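Local coordinates for protein RNA 2'-o-ribose methyltransferase (Thermus thermophilus, PDB 1IPA) that probably methylates the 2'-hydroxyl of a ribose in RNA, as a knotted SpoU/TrmH-family enzyme that would draw the methyl group from S-adenosylmethionine, at residues 12-15 and 16-19; 50-54 and 55-59; 81-84 and 85-89; 128-131 and 132-136. All coordinates share one frame; numbering follows the deposited sequence.

Contact 1 of 4, residues 12-15 and 16-19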
ATOM      1  N   LYS A  12     -17.739 -16.421 -12.179  1.00 30.73           N
ATOM      2  CA  LYS A  12     -16.683 -17.391 -11.939  1.00 32.03           C
ATOM      3  C   LYS A  12     -15.376 -16.865 -12.533  1.00 31.08           C
ATOM      4  O   LYS A  12     -14.293 -17.116 -11.998  1.00 31.05           O
ATOM      5  CB  LYS A  12     -17.056 -18.738 -12.566  1.00 35.75           C
ATOM      6  CG  LYS A  12     -18.247 -19.401 -11.877  1.00 40.31           C
ATOM      7  CD  LYS A  12     -18.759 -20.624 -12.629  1.00 43.43           C
ATOM      8  CE  LYS A  12     -17.783 -21.784 -12.596  1.00 43.86           C
ATOM      9  NZ  LYS A  12     -18.409 -22.996 -13.202  1.00 45.01           N
ATOM     10  N   GLU A  13     -15.481 -16.123 -13.631  1.00 29.69           N
ATOM     11  CA  GLU A  13     -14.304 -15.563 -14.280  1.00 31.60           C
ATOM     12  C   GLU A  13     -13.719 -14.424 -13.448  1.00 30.43           C
ATOM     13  O   GLU A  13     -12.511 -14.305 -13.315  1.00 30.28           O
ATOM     14  CB  GLU A  13     -14.651 -15.053 -15.678  1.00 33.11           C
ATOM     15  CG  GLU A  13     -13.435 -14.802 -16.554  1.00 38.12           C
ATOM     16  CD  GLU A  13     -13.803 -14.399 -17.977  1.00 42.29           C
ATOM     17  OE1 GLU A  13     -13.029 -14.730 -18.909  1.00 45.86           O
ATOM     18  OE2 GLU A  13     -14.852 -13.745 -18.166  1.00 41.91           O
ATOM     19  N   LEU A  14     -14.577 -13.591 -12.879  1.00 30.38           N
ATOM     20  CA  LEU A  14     -14.096 -12.487 -12.061  1.00 29.03           C
ATOM     21  C   LEU A  14     -13.499 -12.967 -10.728  1.00 28.83           C
ATOM     22  O   LEU A  14     -12.515 -12.405 -10.245  1.00 27.97           O
ATOM     23  CB  LEU A  14     -15.231 -11.494 -11.818  1.00 29.35           C
ATOM     24  CG  LEU A  14     -15.775 -10.834 -13.088  1.00 30.79           C
ATOM     25  CD1 LEU A  14     -16.886  -9.858 -12.738  1.00 30.76           C
ATOM     26  CD2 LEU A  14     -14.652 -10.105 -13.808  1.00 31.88           C
ATOM     27  N   ALA A  15     -14.077 -14.017 -10.149  1.00 29.53           N
ATOM     28  CA  ALA A  15     -13.587 -14.554  -8.873  1.00 29.69           C
ATOM     29  C   ALA A  15     -12.130 -15.022  -8.948  1.00 30.28           C
ATOM     30  O   ALA A  15     -11.399 -14.963  -7.958  1.00 31.83           O
ATOM     31  CB  ALA A  15     -14.488 -15.708  -8.393  1.00 26.19           C
ATOM     32  N   ARG A  16     -11.711 -15.491 -10.117  1.00 29.08           N
ATOM     33  CA  ARG A  16     -10.343 -15.953 -10.300  1.00 28.03           C
ATOM     34  C   ARG A  16      -9.347 -14.821 -10.052  1.00 27.23           C
ATOM     35  O   ARG A  16      -8.191 -15.059  -9.708  1.00 25.00           O
ATOM     36  CB  ARG A  16     -10.162 -16.492 -11.724  1.00 29.88           C
ATOM     37  CG  ARG A  16     -10.701 -17.906 -11.957  1.00 30.26           C
ATOM     38  CD  ARG A  16     -10.940 -18.155 -13.448  1.00 29.47           C
ATOM     39  NE  ARG A  16      -9.859 -17.612 -14.271  1.00 30.59           N
ATOM     40  CZ  ARG A  16      -8.742 -18.263 -14.582  1.00 30.22           C
ATOM     41  NH1 ARG A  16      -8.548 -19.499 -14.146  1.00 27.50           N
ATOM     42  NH2 ARG A  16      -7.811 -17.670 -15.319  1.00 29.29           N
ATOM     43  N   LEU A  17      -9.802 -13.586 -10.230  1.00 27.46           N
ATOM     44  CA  LEU A  17      -8.933 -12.436 -10.039  1.00 28.11           C
ATOM     45  C   LEU A  17      -8.539 -12.240  -8.575  1.00 29.38           C
ATOM     46  O   LEU A  17      -7.718 -11.376  -8.260  1.00 29.65           O
ATOM     47  CB  LEU A  17      -9.603 -11.174 -10.598  1.00 26.72           C
ATOM     48  CG  LEU A  17      -9.353 -10.726 -12.052  1.00 26.92           C
ATOM     49  CD1 LEU A  17      -8.822 -11.851 -12.936  1.00 23.18           C
ATOM     50  CD2 LEU A  17     -10.649 -10.156 -12.598  1.00 24.75           C
ATOM     51  N   LEU A  18      -9.113 -13.040  -7.675  1.00 28.84           N
ATOM     52  CA  LEU A  18      -8.749 -12.923  -6.263  1.00 29.58           C
ATOM     53  C   LEU A  18      -7.363 -13.515  -6.037  1.00 29.54           C
ATOM     54  O   LEU A  18      -6.711 -13.223  -5.037  1.00 29.73           O
ATOM     55  CB  LEU A  18      -9.778 -13.605  -5.359  1.00 25.32           C
ATOM     56  CG  LEU A  18     -11.139 -12.893  -5.329  1.00 26.44           C
ATOM     57  CD1 LEU A  18     -12.085 -13.621  -4.404  1.00 24.99           C
ATOM     58  CD2 LEU A  18     -10.961 -11.455  -4.882  1.00 24.52           C
ATOM     59  N   GLU A  19      -6.908 -14.326  -6.987  1.00 30.14           N
ATOM     60  CA  GLU A  19      -5.588 -14.935  -6.897  1.00 32.10           C
ATOM     61  C   GLU A  19      -4.598 -14.190  -7.801  1.00 32.26           C
ATOM     62  O   GLU A  19      -4.959 -13.742  -8.891  1.00 33.06           O
ATOM     63  CB  GLU A  19      -5.697 -16.412  -7.259  1.00 34.90           C
ATOM     64  CG  GLU A  19      -6.505 -17.176  -6.218  1.00 42.11           C
ATOM     65  CD  GLU A  19      -6.966 -18.529  -6.703  1.00 47.03           C
ATOM     66  OE1 GLU A  19      -6.112 -19.323  -7.155  1.00 50.56           O
ATOM     67  OE2 GLU A  19      -8.186 -18.798  -6.632  1.00 51.03           O
TER
HETATM   68  O   HOH W   1     -10.489 -14.780 -14.828  1.00 33.53           O
HETATM   69  O   HOH W   2     -10.405 -18.297  -8.066  1.00 63.62           O
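Leu14 and Leu17 meet by one methyl each, CD2 to CD2 at 4.2 Å, their side chains crossing at a slant. Leu17 takes unusual torsions for this: chi1 is -92° and chi2 20°, neither well staggered, which turns its CD2 back over Leu14 O at 3.8 Å and suggests some strain. That same carbonyl accepts Leu17 N at 3.0 Å. The next step repeats it, Leu18 N reaching Ala15 O at 3.0 Å. Both are i to i+3 bonds, tighter than those of a regular alpha helix. Arg16 runs its CG past Lys12 O at 3.7 Å, then bends at chi3 (42°), which brings NE round to a water that lies in the guanidinium plane, 3.0 Å from NE. The water donates a bond to Glu13 O at 2.6 Å, tying the arginine to the backbone one turn earlier; the Glu13 carboxylate itself pairs with Arg10. A second water donates to Glu19 OE2 and makes a weak bond to Ala15 O. Leu14 and Leu17 both rest on Leu99. These turns link helix 9-15 to helix 20-26, Glu19 standing at the N-cap position of the latter, within the alpha/beta, eL30-like domain.

Contact 2 of 4, residues 50-54 and 55-59; sequences ALVWE and GGLNP
Trp53 folds its indole against Gly55 across a type I beta turn, Trp53 to Gly56, that leads out of strand 47-53 of the eL30-like domain. The turn is closed by Gly56 N, which donates to Trp53 O at 3.0 Å. With CG anti to the backbone N (chi1 171°), the tryptophan swings its ring beneath the corner of the turn. Its CB lies 3.4 Å from Gly56 O and, more loosely, beside Leu57 CD2 at 4.3 Å. Beyond it, CG and CD2 pass under the peptide nitrogen of Gly55, CD2 to Gly55 N being 3.1 Å. NE1 is covered by Gly55 CA at 3.3 Å. This CA stands over the five-membered ring, only 15° off the normal through its centroid, a CH-pi contact over the face. At the far rim Trp53 CZ2 is 3.9 Å from Gly55 CA, while outside the turn the indole also touches Glu81 and Leu84 of helix 81-87. A side chain at Gly55 would run into NE1, and the backbone angles of Gly56 call for glycine as well. Replacing Trp53 by an alanine would probably strip Gly55 of the surface it rests on and open a gap between the turn and helix 81-87. On the strand before the turn, Val52 crosses Leu57 at about a right angle, its CG1, anti to the backbone N, pressed tightly against Leu57 CD2 at 3.3 Å.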
ATOM      1  N   ALA A  50     -18.340  -2.359 -14.326  1.00 37.72           N
ATOM      2  CA  ALA A  50     -18.661  -2.087 -12.940  1.00 38.11           C
ATOM      3  C   ALA A  50     -19.853  -2.907 -12.492  1.00 38.44           C
ATOM      4  O   ALA A  50     -20.853  -2.998 -13.197  1.00 39.78           O
ATOM      5  CB  ALA A  50     -18.956  -0.607 -12.753  1.00 36.96           C
ATOM      6  N   LEU A  51     -19.739  -3.514 -11.319  1.00 38.68           N
ATOM      7  CA  LEU A  51     -20.833  -4.293 -10.768  1.00 39.49           C
ATOM      8  C   LEU A  51     -21.521  -3.398  -9.748  1.00 40.38           C
ATOM      9  O   LEU A  51     -20.862  -2.603  -9.074  1.00 39.79           O
ATOM     10  CB  LEU A  51     -20.311  -5.569 -10.106  1.00 38.54           C
ATOM     11  CG  LEU A  51     -20.049  -6.743 -11.054  1.00 39.38           C
ATOM     12  CD1 LEU A  51     -19.025  -6.369 -12.115  1.00 39.42           C
ATOM     13  CD2 LEU A  51     -19.569  -7.931 -10.241  1.00 41.31           C
ATOM     14  N   VAL A  52     -22.843  -3.528  -9.646  1.00 41.71           N
ATOM     15  CA  VAL A  52     -23.640  -2.711  -8.737  1.00 41.33           C
ATOM     16  C   VAL A  52     -24.651  -3.517  -7.925  1.00 41.80           C
ATOM     17  O   VAL A  52     -25.346  -4.368  -8.469  1.00 42.80           O
ATOM     18  CB  VAL A  52     -24.410  -1.650  -9.530  1.00 41.66           C
ATOM     19  CG1 VAL A  52     -25.219  -0.772  -8.587  1.00 43.96           C
ATOM     20  CG2 VAL A  52     -23.441  -0.824 -10.357  1.00 40.55           C
ATOM     21  N   TRP A  53     -24.724  -3.236  -6.626  1.00 42.57           N
ATOM     22  CA  TRP A  53     -25.660  -3.898  -5.711  1.00 43.15           C
ATOM     23  C   TRP A  53     -27.089  -3.641  -6.192  1.00 43.05           C
ATOM     24  O   TRP A  53     -27.496  -2.490  -6.386  1.00 42.01           O
ATOM     25  CB  TRP A  53     -25.467  -3.328  -4.299  1.00 46.40           C
ATOM     26  CG  TRP A  53     -26.479  -3.711  -3.227  1.00 50.39           C
ATOM     27  CD1 TRP A  53     -26.936  -2.901  -2.209  1.00 52.17           C
ATOM     28  CD2 TRP A  53     -27.083  -4.996  -3.005  1.00 52.09           C
ATOM     29  NE1 TRP A  53     -27.777  -3.602  -1.377  1.00 52.64           N
ATOM     30  CE2 TRP A  53     -27.886  -4.888  -1.839  1.00 52.89           C
ATOM     31  CE3 TRP A  53     -27.025  -6.225  -3.672  1.00 52.70           C
ATOM     32  CZ2 TRP A  53     -28.619  -5.962  -1.333  1.00 53.50           C
ATOM     33  CZ3 TRP A  53     -27.757  -7.295  -3.167  1.00 54.45           C
ATOM     34  CH2 TRP A  53     -28.543  -7.156  -2.009  1.00 55.21           C
ATOM     35  N   GLU A  54     -27.842  -4.717  -6.393  1.00 42.10           N
ATOM     36  CA  GLU A  54     -29.223  -4.615  -6.844  1.00 42.62           C
ATOM     37  C   GLU A  54     -30.046  -3.855  -5.802  1.00 42.75           C
ATOM     38  O   GLU A  54     -31.069  -3.251  -6.124  1.00 42.20           O
ATOM     39  CB  GLU A  54     -29.805  -6.012  -7.063  1.00 42.10           C
ATOM     40  CG  GLU A  54     -30.009  -6.794  -5.785  1.00 44.54           C
ATOM     41  CD  GLU A  54     -30.332  -8.253  -6.033  1.00 46.22           C
ATOM     42  OE1 GLU A  54     -30.736  -8.585  -7.169  1.00 44.85           O
ATOM     43  OE2 GLU A  54     -30.192  -9.065  -5.085  1.00 47.48           O
ATOM     44  N   GLY A  55     -29.579  -3.881  -4.555  1.00 43.02           N
ATOM     45  CA  GLY A  55     -30.266  -3.183  -3.480  1.00 43.45           C
ATOM     46  C   GLY A  55     -29.946  -1.698  -3.387  1.00 44.55           C
ATOM     47  O   GLY A  55     -30.344  -1.035  -2.430  1.00 45.18           O
ATOM     48  N   GLY A  56     -29.233  -1.168  -4.377  1.00 44.77           N
ATOM     49  CA  GLY A  56     -28.888   0.243  -4.371  1.00 45.48           C
ATOM     50  C   GLY A  56     -27.474   0.574  -3.913  1.00 45.98           C
ATOM     51  O   GLY A  56     -26.755  -0.273  -3.378  1.00 45.81           O
ATOM     52  N   LEU A  57     -27.080   1.827  -4.113  1.00 45.63           N
ATOM     53  CA  LEU A  57     -25.752   2.298  -3.737  1.00 44.20           C
ATOM     54  C   LEU A  57     -25.864   3.450  -2.741  1.00 44.96           C
ATOM     55  O   LEU A  57     -26.886   4.134  -2.700  1.00 46.09           O
ATOM     56  CB  LEU A  57     -25.020   2.771  -4.993  1.00 42.96           C
ATOM     57  CG  LEU A  57     -24.993   1.752  -6.136  1.00 40.56           C
ATOM     58  CD1 LEU A  57     -24.400   2.375  -7.388  1.00 38.80           C
ATOM     59  CD2 LEU A  57     -24.189   0.541  -5.696  1.00 39.75           C
ATOM     60  N   ASN A  58     -24.830   3.668  -1.929  1.00 44.94           N
ATOM     61  CA  ASN A  58     -24.868   4.780  -0.985  1.00 44.26           C
ATOM     62  C   ASN A  58     -24.510   6.053  -1.759  1.00 44.69           C
ATOM     63  O   ASN A  58     -24.085   5.977  -2.914  1.00 44.05           O
ATOM     64  CB  ASN A  58     -23.901   4.555   0.191  1.00 43.70           C
ATOM     65  CG  ASN A  58     -22.471   4.309  -0.252  1.00 42.53           C
ATOM     66  OD1 ASN A  58     -21.930   5.031  -1.091  1.00 42.89           O
ATOM     67  ND2 ASN A  58     -21.845   3.294   0.329  1.00 40.77           N
ATOM     68  N   PRO A  59     -24.688   7.236  -1.144  1.00 44.82           N
ATOM     69  CA  PRO A  59     -24.387   8.516  -1.796  1.00 44.75           C
ATOM     70  C   PRO A  59     -23.043   8.579  -2.508  1.00 44.66           C
ATOM     71  O   PRO A  59     -22.969   8.946  -3.683  1.00 42.75           O
ATOM     72  CB  PRO A  59     -24.477   9.514  -0.647  1.00 45.47           C
ATOM     73  CG  PRO A  59     -25.548   8.918   0.211  1.00 45.74           C
ATOM     74  CD  PRO A  59     -25.169   7.457   0.232  1.00 45.19           C
TER

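Contact 3 of 4, residues 81-84 and 85-89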
ATOM      1  N   GLU A  81     -26.034  -9.546  -3.480  1.00 38.35           N
ATOM      2  CA  GLU A  81     -25.109  -9.464  -2.360  1.00 38.49           C
ATOM      3  C   GLU A  81     -24.187 -10.679  -2.289  1.00 38.13           C
ATOM      4  O   GLU A  81     -22.989 -10.549  -2.034  1.00 37.75           O
ATOM      5  CB  GLU A  81     -25.893  -9.327  -1.051  1.00 40.21           C
ATOM      6  CG  GLU A  81     -25.026  -9.162   0.184  1.00 44.19           C
ATOM      7  CD  GLU A  81     -25.840  -9.006   1.456  1.00 46.86           C
ATOM      8  OE1 GLU A  81     -25.235  -8.767   2.521  1.00 48.03           O
ATOM      9  OE2 GLU A  81     -27.083  -9.125   1.392  1.00 47.77           O
ATOM     10  N   ALA A  82     -24.746 -11.862  -2.516  1.00 36.71           N
ATOM     11  CA  ALA A  82     -23.957 -13.082  -2.472  1.00 36.11           C
ATOM     12  C   ALA A  82     -22.833 -13.051  -3.509  1.00 35.13           C
ATOM     13  O   ALA A  82     -21.767 -13.613  -3.288  1.00 37.19           O
ATOM     14  CB  ALA A  82     -24.854 -14.286  -2.699  1.00 35.78           C
ATOM     15  N   VAL A  83     -23.080 -12.395  -4.638  1.00 33.02           N
ATOM     16  CA  VAL A  83     -22.086 -12.286  -5.696  1.00 31.96           C
ATOM     17  C   VAL A  83     -20.998 -11.277  -5.336  1.00 31.42           C
ATOM     18  O   VAL A  83     -19.815 -11.553  -5.520  1.00 30.58           O
ATOM     19  CB  VAL A  83     -22.738 -11.884  -7.029  1.00 31.82           C
ATOM     20  CG1 VAL A  83     -21.676 -11.454  -8.027  1.00 32.48           C
ATOM     21  CG2 VAL A  83     -23.521 -13.058  -7.584  1.00 31.87           C
ATOM     22  N   LEU A  84     -21.389 -10.112  -4.825  1.00 30.40           N
ATOM     23  CA  LEU A  84     -20.403  -9.105  -4.425  1.00 31.07           C
ATOM     24  C   LEU A  84     -19.516  -9.671  -3.319  1.00 31.56           C
ATOM     25  O   LEU A  84     -18.314  -9.423  -3.280  1.00 32.08           O
ATOM     26  CB  LEU A  84     -21.093  -7.837  -3.918  1.00 27.69           C
ATOM     27  CG  LEU A  84     -21.828  -6.998  -4.964  1.00 26.21           C
ATOM     28  CD1 LEU A  84     -22.616  -5.904  -4.269  1.00 23.47           C
ATOM     29  CD2 LEU A  84     -20.831  -6.420  -5.960  1.00 24.06           C
ATOM     30  N   LYS A  85     -20.129 -10.437  -2.426  1.00 33.97           N
ATOM     31  CA  LYS A  85     -19.430 -11.051  -1.308  1.00 34.69           C
ATOM     32  C   LYS A  85     -18.419 -12.048  -1.828  1.00 34.43           C
ATOM     33  O   LYS A  85     -17.355 -12.228  -1.240  1.00 35.65           O
ATOM     34  CB  LYS A  85     -20.446 -11.734  -0.382  1.00 36.88           C
ATOM     35  CG  LYS A  85     -19.858 -12.594   0.722  1.00 39.60           C
ATOM     36  CD  LYS A  85     -20.844 -12.719   1.900  1.00 45.57           C
ATOM     37  CE  LYS A  85     -22.210 -13.318   1.509  1.00 45.93           C
ATOM     38  NZ  LYS A  85     -22.152 -14.778   1.180  1.00 45.83           N
ATOM     39  N   LYS A  86     -18.753 -12.685  -2.945  1.00 34.50           N
ATOM     40  CA  LYS A  86     -17.867 -13.666  -3.562  1.00 35.70           C
ATOM     41  C   LYS A  86     -16.616 -12.983  -4.107  1.00 34.86           C
ATOM     42  O   LYS A  86     -15.531 -13.559  -4.086  1.00 34.87           O
ATOM     43  CB  LYS A  86     -18.590 -14.387  -4.705  1.00 38.55           C
ATOM     44  CG  LYS A  86     -17.827 -15.571  -5.287  1.00 39.91           C
ATOM     45  CD  LYS A  86     -17.678 -16.692  -4.268  1.00 43.06           C
ATOM     46  CE  LYS A  86     -17.273 -18.000  -4.946  1.00 47.34           C
ATOM     47  NZ  LYS A  86     -17.291 -19.182  -4.024  1.00 48.50           N
ATOM     48  N   LEU A  87     -16.783 -11.756  -4.603  1.00 33.84           N
ATOM     49  CA  LEU A  87     -15.682 -10.977  -5.154  1.00 32.23           C
ATOM     50  C   LEU A  87     -15.045 -10.073  -4.093  1.00 33.37           C
ATOM     51  O   LEU A  87     -14.017  -9.448  -4.342  1.00 31.10           O
ATOM     52  CB  LEU A  87     -16.174 -10.096  -6.309  1.00 29.84           C
ATOM     53  CG  LEU A  87     -16.573 -10.661  -7.684  1.00 30.78           C
ATOM     54  CD1 LEU A  87     -15.867 -11.989  -7.956  1.00 29.42           C
ATOM     55  CD2 LEU A  87     -18.058 -10.830  -7.747  1.00 30.70           C
ATOM     56  N   SER A  88     -15.665 -10.016  -2.917  1.00 33.48           N
ATOM     57  CA  SER A  88     -15.209  -9.164  -1.827  1.00 33.09           C
ATOM     58  C   SER A  88     -14.140  -9.749  -0.915  1.00 34.13           C
ATOM     59  O   SER A  88     -14.000 -10.966  -0.781  1.00 34.98           O
ATOM     60  CB  SER A  88     -16.411  -8.741  -0.975  1.00 33.36           C
ATOM     61  OG  SER A  88     -16.015  -7.921   0.113  1.00 31.51           O
ATOM     62  N   VAL A  89     -13.390  -8.858  -0.278  1.00 34.03           N
ATOM     63  CA  VAL A  89     -12.342  -9.265   0.639  1.00 35.46           C
ATOM     64  C   VAL A  89     -12.609  -8.592   1.988  1.00 36.94           C
ATOM     65  O   VAL A  89     -11.728  -8.506   2.834  1.00 39.05           O
ATOM     66  CB  VAL A  89     -10.947  -8.868   0.086  1.00 34.76           C
ATOM     67  CG1 VAL A  89     -10.706  -7.386   0.247  1.00 32.15           C
ATOM     68  CG2 VAL A  89      -9.878  -9.669   0.758  1.00 37.21           C
TER
HETATM   69  O   HOH W   3     -21.375 -15.806  -1.775  1.00 30.08           O
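Val83 and Leu87, one helical turn apart, lie side by side and point the same way, CG1 of Val83 touching CD2 of Leu87 at 3.7 Å. Leu87 also packs on Ile11, Leu14 and Ala15 of helix 9-15, and Leu84 on Trp53 and Ile97. Backbone bonds carry the helix itself. Lys85 N binds Glu81 O at 2.9 Å, and Leu87 N binds Val83 O at 3.2 Å. Between them the pattern slackens: Lys86 N is shared weakly between Ala82 O (3.2 Å) and Val83 O (3.0 Å), and Leu87 N has a weak second acceptor in Leu84 O. Residues 81 to 87 make up the whole of helix 81-87, which lies against the mixed beta sheet of the eL30-like domain with its apolar side inward and its lysines outward. One water makes the polar link on the outer side, donating to Ala82 O at 2.7 Å and accepting from Lys85 NZ at 3.2 Å. Two bends, chi3 58° and chi4 71°, curl the Lys85 chain back to it. Glu81 and Lys85 carry opposite charges that stay 6.9 Å apart, OE1 to NZ. At Ser88, OG bonds to Glu32 OE2 and to Arg90 N, and Glu32 OE1 receives Val89 N.

Contact 4 of 4, residues 128-131 and 132-136; sequences GNLG and AVLRS
Val133 N and Asn129 O form the shortest of four successive i to i+4 bonds, 2.9 Å long and fairly straight at 164°. Ala132 N to Gly128 O (3.0 Å), Leu134 N to Leu130 O (3.0 Å) and Arg135 N to Gly131 O (3.1 Å) repeat the pattern. Gly128 O is gripped a second time by Asn161 ND2. Around these bonds the side chains press close on the carbonyls: Val133 CG2, which lies anti to its own carbonyl carbon, comes within 3.1 Å of Asn129 O, and Leu134 CG within 3.0 Å of Leu130 O. Farther out, Leu130 and Leu134 meet on the buried flank. Leu130 sends CG anti to the backbone N (chi1 170°), then turns at chi2 (61°) to bring CD1 forward to Leu134 CG at 4.0 Å; Leu134 CD1 comes back to Leu130 CG at 4.1 Å. Both leucines reach strand 144-148, Leu130 at Val147 and Leu134 at Val145, while Ala132 and Val133 turn to helix 246-261. Changing Leu134 to an alanine would probably open a gap over Val145 and leave Leu130 CD1 without its neighbour along the helix. The helix is the crossover of a right-handed beta-alpha-beta unit between strands 117-122 and 144-148, and its Asn-Leu-Gly-Ala-Val-Leu-Arg run is consistent with motif 1 of the SpoU methyltransferases.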
ATOM      1  N   GLY A 128      -1.863  -7.191   3.544  1.00 34.35           N
ATOM      2  CA  GLY A 128      -2.654  -6.345   4.413  1.00 31.99           C
ATOM      3  C   GLY A 128      -1.739  -5.329   5.076  1.00 30.44           C
ATOM      4  O   GLY A 128      -2.045  -4.137   5.103  1.00 26.17           O
ATOM      5  N   ASN A 129      -0.612  -5.811   5.606  1.00 30.43           N
ATOM      6  CA  ASN A 129       0.375  -4.954   6.262  1.00 30.44           C
ATOM      7  C   ASN A 129       0.957  -3.968   5.268  1.00 29.05           C
ATOM      8  O   ASN A 129       1.132  -2.788   5.584  1.00 29.49           O
ATOM      9  CB  ASN A 129       1.515  -5.785   6.860  1.00 33.40           C
ATOM     10  CG  ASN A 129       1.103  -6.518   8.122  1.00 35.07           C
ATOM     11  OD1 ASN A 129       1.905  -7.223   8.736  1.00 38.31           O
ATOM     12  ND2 ASN A 129      -0.155  -6.355   8.515  1.00 34.51           N
ATOM     13  N   LEU A 130       1.256  -4.455   4.067  1.00 26.89           N
ATOM     14  CA  LEU A 130       1.813  -3.605   3.023  1.00 24.34           C
ATOM     15  C   LEU A 130       0.887  -2.426   2.759  1.00 22.10           C
ATOM     16  O   LEU A 130       1.329  -1.281   2.673  1.00 21.24           O
ATOM     17  CB  LEU A 130       2.010  -4.398   1.725  1.00 24.34           C
ATOM     18  CG  LEU A 130       2.371  -3.522   0.520  1.00 25.85           C
ATOM     19  CD1 LEU A 130       3.696  -2.798   0.786  1.00 24.04           C
ATOM     20  CD2 LEU A 130       2.444  -4.382  -0.739  1.00 26.32           C
ATOM     21  N   GLY A 131      -0.401  -2.719   2.630  1.00 21.74           N
ATOM     22  CA  GLY A 131      -1.378  -1.678   2.379  1.00 20.55           C
ATOM     23  C   GLY A 131      -1.482  -0.672   3.510  1.00 21.69           C
ATOM     24  O   GLY A 131      -1.528   0.535   3.264  1.00 22.82           O
ATOM     25  N   ALA A 132      -1.520  -1.155   4.749  1.00 20.00           N
ATOM     26  CA  ALA A 132      -1.622  -0.259   5.903  1.00 22.08           C
ATOM     27  C   ALA A 132      -0.399   0.656   5.949  1.00 22.62           C
ATOM     28  O   ALA A 132      -0.523   1.852   6.207  1.00 24.38           O
ATOM     29  CB  ALA A 132      -1.743  -1.072   7.217  1.00 19.30           C
ATOM     30  N   VAL A 133       0.777   0.090   5.687  1.00 23.60           N
ATOM     31  CA  VAL A 133       2.022   0.858   5.673  1.00 23.56           C
ATOM     32  C   VAL A 133       2.017   1.952   4.611  1.00 23.09           C
ATOM     33  O   VAL A 133       2.459   3.069   4.867  1.00 25.05           O
ATOM     34  CB  VAL A 133       3.245  -0.048   5.424  1.00 23.11           C
ATOM     35  CG1 VAL A 133       4.503   0.808   5.251  1.00 21.42           C
ATOM     36  CG2 VAL A 133       3.416  -1.015   6.587  1.00 19.68           C
ATOM     37  N   LEU A 134       1.517   1.632   3.418  1.00 24.87           N
ATOM     38  CA  LEU A 134       1.449   2.613   2.322  1.00 21.50           C
ATOM     39  C   LEU A 134       0.517   3.761   2.676  1.00 18.79           C
ATOM     40  O   LEU A 134       0.741   4.899   2.292  1.00 17.81           O
ATOM     41  CB  LEU A 134       0.978   1.934   1.030  1.00 19.90           C
ATOM     42  CG  LEU A 134       1.917   0.815   0.543  1.00 19.28           C
ATOM     43  CD1 LEU A 134       1.406   0.235  -0.757  1.00 20.35           C
ATOM     44  CD2 LEU A 134       3.317   1.364   0.339  1.00 16.24           C
ATOM     45  N   ARG A 135      -0.529   3.445   3.424  1.00 21.19           N
ATOM     46  CA  ARG A 135      -1.497   4.435   3.850  1.00 23.83           C
ATOM     47  C   ARG A 135      -0.830   5.413   4.819  1.00 24.91           C
ATOM     48  O   ARG A 135      -1.021   6.625   4.716  1.00 26.73           O
ATOM     49  CB  ARG A 135      -2.672   3.730   4.521  1.00 25.43           C
ATOM     50  CG  ARG A 135      -3.845   4.614   4.878  1.00 25.54           C
ATOM     51  CD  ARG A 135      -4.946   3.738   5.434  1.00 27.08           C
ATOM     52  NE  ARG A 135      -6.122   4.477   5.865  1.00 25.58           N
ATOM     53  CZ  ARG A 135      -7.157   3.909   6.474  1.00 27.78           C
ATOM     54  NH1 ARG A 135      -7.146   2.601   6.717  1.00 25.03           N
ATOM     55  NH2 ARG A 135      -8.200   4.644   6.839  1.00 26.36           N
ATOM     56  N   SER A 136      -0.046   4.886   5.756  1.00 25.33           N
ATOM     57  CA  SER A 136       0.659   5.735   6.720  1.00 25.03           C
ATOM     58  C   SER A 136       1.716   6.587   6.021  1.00 23.35           C
ATOM     59  O   SER A 136       1.884   7.754   6.343  1.00 21.58           O
ATOM     60  CB  SER A 136       1.341   4.892   7.800  1.00 24.10           C
ATOM     61  OG  SER A 136       0.393   4.362   8.702  1.00 26.52           O
TER

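Contacts 1, 2 and 3 belong to one small alpha/beta domain that probably binds the RNA substrate. Contact 3 lies between the others, its centre 11 Å from contact 1 and 12 Å from contact 2, whose own centres are 20 Å apart. Leu87 joins the set: its CD1 is 3.5 Å from Ala15 N and its CD2 4.1 Å from Leu51 CD2. Leu14 CD1 also meets Leu51 CD1 directly, at 4.1 Å. Contact 4 stands apart in the methyltransferase domain, which carries the deep trefoil knot of the active-site architecture; the nearest atoms of contact 4 are about 9 Å from contact 3, 12 Å from contact 1 and 15 Å from contact 2.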